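Local coordinates for pentacotripeptide-repeat region of PRORP domain-containing protein (Brachypodium distachyon, PDB 4ME2) that is a chloroplast pentatricopeptide-repeat protein linked to group II intron RNA binding, and probably recognises RNA sequence-specifically, at residues E91-G96 and Y121-S126; A103-A108 and P112-D117. One frame throughout, in Å; residues are numbered along the deposited sequence.

Interaction 1: residues E91-G96 and Y121-S126; sequences ELQRQG and YATFVS
Over one face of the Phe124 ring lies the side-chain amide of Gln93, nearly flat against it, the two planes only 21° apart. The overlap falls on the outer end of the ring: Gln93 CD is 3.8 Å from Phe124 CZ, and Gln93 NE2 is 3.9 Å from Phe124 CE2. Within 91-96, and turned away from 121-126, a second flat group, the Arg94 guanidinium, meets Glu91 at its edge and in its plane. This side-on grip uses two nitrogens, Arg94 NE to Glu91 OE1 at 2.9 Å and Arg94 NH2 to Glu91 OE2 at 2.8 Å, both bonds almost straight.

The reach of Gln93 follows from its torsions. CG stands anti to the carbonyl carbon (chi1 -73°) and the chain then runs extended (chi2 176°), which carries the amide across the gap between backbones whose nearest CA atoms, those of Gln93 and Phe124, are 8.6 Å apart. From over the ring, the same Gln93 NE2 also comes within 3.8 Å of the Thr123 CG2 methyl. No hydrogen bond joins the segments, so the contact is van der Waals packing through a single long side chain, burying 119 Å² in all. Beyond Gln93 the helix is closed off by a Schellman motif, with Gly96 at positive phi.

In this helix-turn-helix repeat array, helix 98-109 touches both helix 82-94 and helix 118-126: Gln93 and Phe124 both rest on its Ala101, and Trp98 NE1 donates to the backbone O of Phe124.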
# COMPACT_ATOMS: atom_id res chain seq x y z
N GLU A 91 16.42 3.92 3.81
CA GLU A 91 17.09 4.86 4.70
C GLU A 91 16.18 6.03 5.07
O GLU A 91 16.20 6.50 6.21
CB GLU A 91 18.39 5.36 4.10
CG GLU A 91 19.13 6.39 4.95
CD GLU A 91 19.60 5.86 6.30
OE1 GLU A 91 19.49 4.65 6.57
OE2 GLU A 91 20.11 6.68 7.10
N LEU A 92 15.39 6.51 4.12
CA LEU A 92 14.41 7.54 4.43
C LEU A 92 13.37 7.03 5.43
O LEU A 92 12.98 7.76 6.35
CB LEU A 92 13.74 8.06 3.15
CG LEU A 92 14.62 8.89 2.22
CD1 LEU A 92 14.04 8.86 0.82
CD2 LEU A 92 14.81 10.33 2.70
N GLN A 93 12.95 5.77 5.27
CA GLN A 93 12.06 5.11 6.22
C GLN A 93 12.69 5.09 7.62
O GLN A 93 12.03 5.44 8.60
CB GLN A 93 11.76 3.67 5.79
CG GLN A 93 10.82 3.50 4.61
CD GLN A 93 10.66 2.03 4.21
OE1 GLN A 93 11.38 1.55 3.33
NE2 GLN A 93 9.74 1.33 4.86
N ARG A 94 13.96 4.69 7.69
CA ARG A 94 14.66 4.53 8.97
C ARG A 94 14.80 5.86 9.70
O ARG A 94 14.65 5.93 10.93
CB ARG A 94 16.05 3.90 8.76
CG ARG A 94 16.72 3.45 10.05
CD ARG A 94 18.21 3.17 9.84
NE ARG A 94 18.93 4.38 9.45
CZ ARG A 94 19.33 5.33 10.30
NH1 ARG A 94 19.07 5.21 11.59
NH2 ARG A 94 19.98 6.39 9.84
N GLN A 95 15.08 6.92 8.94
CA GLN A 95 15.20 8.27 9.50
C GLN A 95 13.85 8.86 9.91
O GLN A 95 13.80 9.90 10.57
CB GLN A 95 15.91 9.20 8.51
CG GLN A 95 17.37 8.82 8.26
CD GLN A 95 18.08 9.76 7.31
OE1 GLN A 95 19.14 9.42 6.77
NE2 GLN A 95 17.53 10.94 7.09
N GLY A 96 12.76 8.19 9.54
CA GLY A 96 11.42 8.65 9.89
C GLY A 96 10.84 9.70 8.94
O GLY A 96 9.83 10.33 9.26
N TYR A 121 3.77 -2.52 1.09
CA TYR A 121 2.73 -1.51 1.28
C TYR A 121 2.22 -1.51 2.73
O TYR A 121 1.98 -0.45 3.30
CB TYR A 121 1.57 -1.69 0.30
CG TYR A 121 1.94 -1.49 -1.16
CD1 TYR A 121 3.04 -0.71 -1.54
CD2 TYR A 121 1.19 -2.09 -2.17
CE1 TYR A 121 3.36 -0.52 -2.88
CE2 TYR A 121 1.50 -1.91 -3.51
CZ TYR A 121 2.59 -1.14 -3.87
OH TYR A 121 2.89 -0.96 -5.20
N ALA A 122 2.07 -2.70 3.31
CA ALA A 122 1.62 -2.81 4.70
C ALA A 122 2.57 -2.07 5.64
O ALA A 122 2.12 -1.41 6.57
CB ALA A 122 1.48 -4.27 5.11
N THR A 123 3.87 -2.17 5.38
CA THR A 123 4.88 -1.48 6.18
C THR A 123 4.74 0.05 6.10
O THR A 123 4.84 0.75 7.11
CB THR A 123 6.30 -1.95 5.84
OG1 THR A 123 6.43 -3.33 6.23
CG2 THR A 123 7.34 -1.13 6.59
N PHE A 124 4.47 0.57 4.90
CA PHE A 124 4.22 2.00 4.75
C PHE A 124 2.94 2.43 5.47
O PHE A 124 2.86 3.53 6.01
CB PHE A 124 4.20 2.40 3.28
CG PHE A 124 5.56 2.69 2.72
CD1 PHE A 124 6.07 3.98 2.75
CD2 PHE A 124 6.35 1.67 2.20
CE1 PHE A 124 7.33 4.26 2.25
CE2 PHE A 124 7.62 1.94 1.70
CZ PHE A 124 8.11 3.24 1.73
N VAL A 125 1.93 1.56 5.49
CA VAL A 125 0.70 1.87 6.19
C VAL A 125 0.94 1.96 7.70
O VAL A 125 0.55 2.95 8.34
CB VAL A 125 -0.42 0.85 5.89
CG1 VAL A 125 -1.65 1.12 6.75
CG2 VAL A 125 -0.80 0.87 4.42
N SER A 126 1.57 0.93 8.25
CA SER A 126 1.82 0.85 9.70
C SER A 126 2.74 1.95 10.22
O SER A 126 2.62 2.37 11.37
CB SER A 126 2.37 -0.53 10.05
OG SER A 126 1.41 -1.53 9.76

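Interaction 2: residues A103-A108 and P112-D117; sequences AALHVA and PWYRPD
Ala108 and Tyr114 form the tight part of this contact, where the end of a helix meets the loop that leaves it. The carbonyl O of Ala108 is pressed to 3.2 Å from Tyr114 CB and 3.5 Å from Tyr114 CG, closer than the side-chain approaches, so backbone oxygen against carbon does the closest touching. Tyr114 has CG anti to its own N (chi1 -174°), which sends the ring back along the helix until the phenol end comes beside Leu105, with CD1 of Leu105 4.1 Å from Tyr114 OH. Here the fit is already slacker, and the hydroxyl finds its polar partner in Tyr121 OH, on helix 118-126.

Within this helix-turn-helix repeat protein, 112-117 belongs to the connection between helices 98-109 and 118-126: the first helix ends, the chain doubles back without regular structure, and Asp117 takes the N-cap of the second, its OD1 accepting from Glu119 N. With an alanine in place of Tyr114, the Tyr121 hydroxyl would probably lose this bonding partner, and Leu105 CD1 the phenol end that covers it.

The looser side belongs to Trp113, only partly buried and also touching a crystal neighbour. Its chi1 of 48° sets CG between the backbone N and carbonyl carbon, and the indole swings over the helix end. There CH2 alone reaches Ala108 CB, at 3.8 Å, while the Ala108 O stands 4.3 Å above the ring plane, displaced toward the rim. Arg82 of helix 82-94 also touches the indole.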
# COMPACT_ATOMS: atom_id res chain seq x y z
N ALA A 103 7.38 8.96 -1.40
CA ALA A 103 7.73 9.50 -2.70
C ALA A 103 8.76 8.60 -3.38
O ALA A 103 8.69 8.37 -4.60
CB ALA A 103 8.21 10.94 -2.59
N ALA A 104 9.72 8.07 -2.61
CA ALA A 104 10.71 7.14 -3.17
C ALA A 104 10.03 5.87 -3.67
O ALA A 104 10.35 5.37 -4.76
CB ALA A 104 11.80 6.82 -2.16
N LEU A 105 9.10 5.35 -2.87
CA LEU A 105 8.31 4.18 -3.27
C LEU A 105 7.64 4.40 -4.62
O LEU A 105 7.69 3.53 -5.49
CB LEU A 105 7.26 3.81 -2.20
CG LEU A 105 6.31 2.64 -2.51
CD1 LEU A 105 7.09 1.36 -2.77
CD2 LEU A 105 5.30 2.44 -1.39
N HIS A 106 7.01 5.55 -4.81
CA HIS A 106 6.33 5.84 -6.07
C HIS A 106 7.25 5.91 -7.26
O HIS A 106 6.87 5.53 -8.37
CB HIS A 106 5.46 7.08 -5.96
CG HIS A 106 4.18 6.85 -5.19
ND1 HIS A 106 3.29 5.89 -5.51
CD2 HIS A 106 3.66 7.52 -4.09
CE1 HIS A 106 2.25 5.94 -4.66
NE2 HIS A 106 2.48 6.94 -3.79
N VAL A 107 8.48 6.38 -7.04
CA VAL A 107 9.50 6.31 -8.09
C VAL A 107 9.77 4.84 -8.40
O VAL A 107 9.79 4.45 -9.57
CB VAL A 107 10.81 7.03 -7.70
CG1 VAL A 107 11.86 6.85 -8.79
CG2 VAL A 107 10.57 8.52 -7.47
N ALA A 108 9.96 4.01 -7.38
CA ALA A 108 10.23 2.58 -7.60
C ALA A 108 9.09 1.90 -8.38
O ALA A 108 9.34 1.06 -9.25
CB ALA A 108 10.46 1.86 -6.28
N PRO A 112 10.95 -0.56 -14.43
CA PRO A 112 10.73 -1.83 -15.12
C PRO A 112 10.92 -3.07 -14.25
O PRO A 112 10.30 -4.10 -14.51
CB PRO A 112 11.80 -1.82 -16.23
CG PRO A 112 12.07 -0.38 -16.48
CD PRO A 112 11.94 0.28 -15.13
N TRP A 113 11.77 -2.99 -13.22
CA TRP A 113 12.03 -4.14 -12.35
C TRP A 113 11.03 -4.33 -11.24
O TRP A 113 11.05 -5.36 -10.54
CB TRP A 113 13.45 -4.06 -11.79
CG TRP A 113 13.79 -2.71 -11.22
CD1 TRP A 113 14.55 -1.71 -11.81
CD2 TRP A 113 13.36 -2.17 -9.93
NE1 TRP A 113 14.64 -0.61 -10.98
CE2 TRP A 113 13.95 -0.83 -9.84
CE3 TRP A 113 12.61 -2.65 -8.87
CZ2 TRP A 113 13.76 -0.02 -8.73
CZ3 TRP A 113 12.42 -1.83 -7.75
CH2 TRP A 113 12.98 -0.55 -7.69
N TYR A 114 10.12 -3.37 -11.07
CA TYR A 114 9.23 -3.37 -9.91
C TYR A 114 8.22 -4.50 -9.89
O TYR A 114 7.60 -4.81 -10.90
CB TYR A 114 8.51 -2.02 -9.79
CG TYR A 114 7.68 -1.88 -8.54
CD1 TYR A 114 8.27 -1.59 -7.31
CD2 TYR A 114 6.29 -2.05 -8.58
CE1 TYR A 114 7.52 -1.47 -6.16
CE2 TYR A 114 5.53 -1.93 -7.43
CZ TYR A 114 6.15 -1.65 -6.22
OH TYR A 114 5.40 -1.52 -5.08
N ARG A 115 8.06 -5.12 -8.71
CA ARG A 115 7.01 -6.11 -8.46
C ARG A 115 6.19 -5.74 -7.22
O ARG A 115 6.72 -5.74 -6.10
CB ARG A 115 7.62 -7.49 -8.27
CG ARG A 115 8.16 -8.11 -9.55
CD ARG A 115 9.57 -8.64 -9.33
NE ARG A 115 9.60 -9.88 -8.56
CZ ARG A 115 9.52 -11.10 -9.09
NH1 ARG A 115 9.39 -11.26 -10.40
NH2 ARG A 115 9.57 -12.17 -8.31
N PRO A 116 4.89 -5.47 -7.41
CA PRO A 116 4.02 -5.09 -6.29
C PRO A 116 4.10 -6.10 -5.15
O PRO A 116 3.99 -7.31 -5.38
CB PRO A 116 2.62 -5.10 -6.92
CG PRO A 116 2.86 -4.83 -8.36
CD PRO A 116 4.16 -5.51 -8.69
N ASP A 117 4.30 -5.59 -3.94
CA ASP A 117 4.38 -6.41 -2.75
C ASP A 117 3.45 -5.78 -1.72
O ASP A 117 3.76 -4.73 -1.17
CB ASP A 117 5.82 -6.48 -2.24
CG ASP A 117 5.96 -7.27 -0.94
OD1 ASP A 117 5.01 -7.96 -0.52
OD2 ASP A 117 7.06 -7.21 -0.34

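How the interactions relate
From the N terminus, the chain leaves helix 82-94 through residues 91-96, the first half of interaction 1. It then turns into helix 98-109, whose residues 103-108 open interaction 2. Just three residues later 112-117 close that short loop, and helix 118-126 brings 121-126 back to close the 24-residue loop of interaction 1. Interaction 2 is therefore nested inside interaction 1, not crossed with it, their centres about 14 Å apart. The two also touch directly: Leu105 CD2 packs 3.8 Å from Phe124 CD2, and Ala104 CB lies 4.2 Å from Leu92 CD1. Three successive helices and the connection preceding the last are thus tied together.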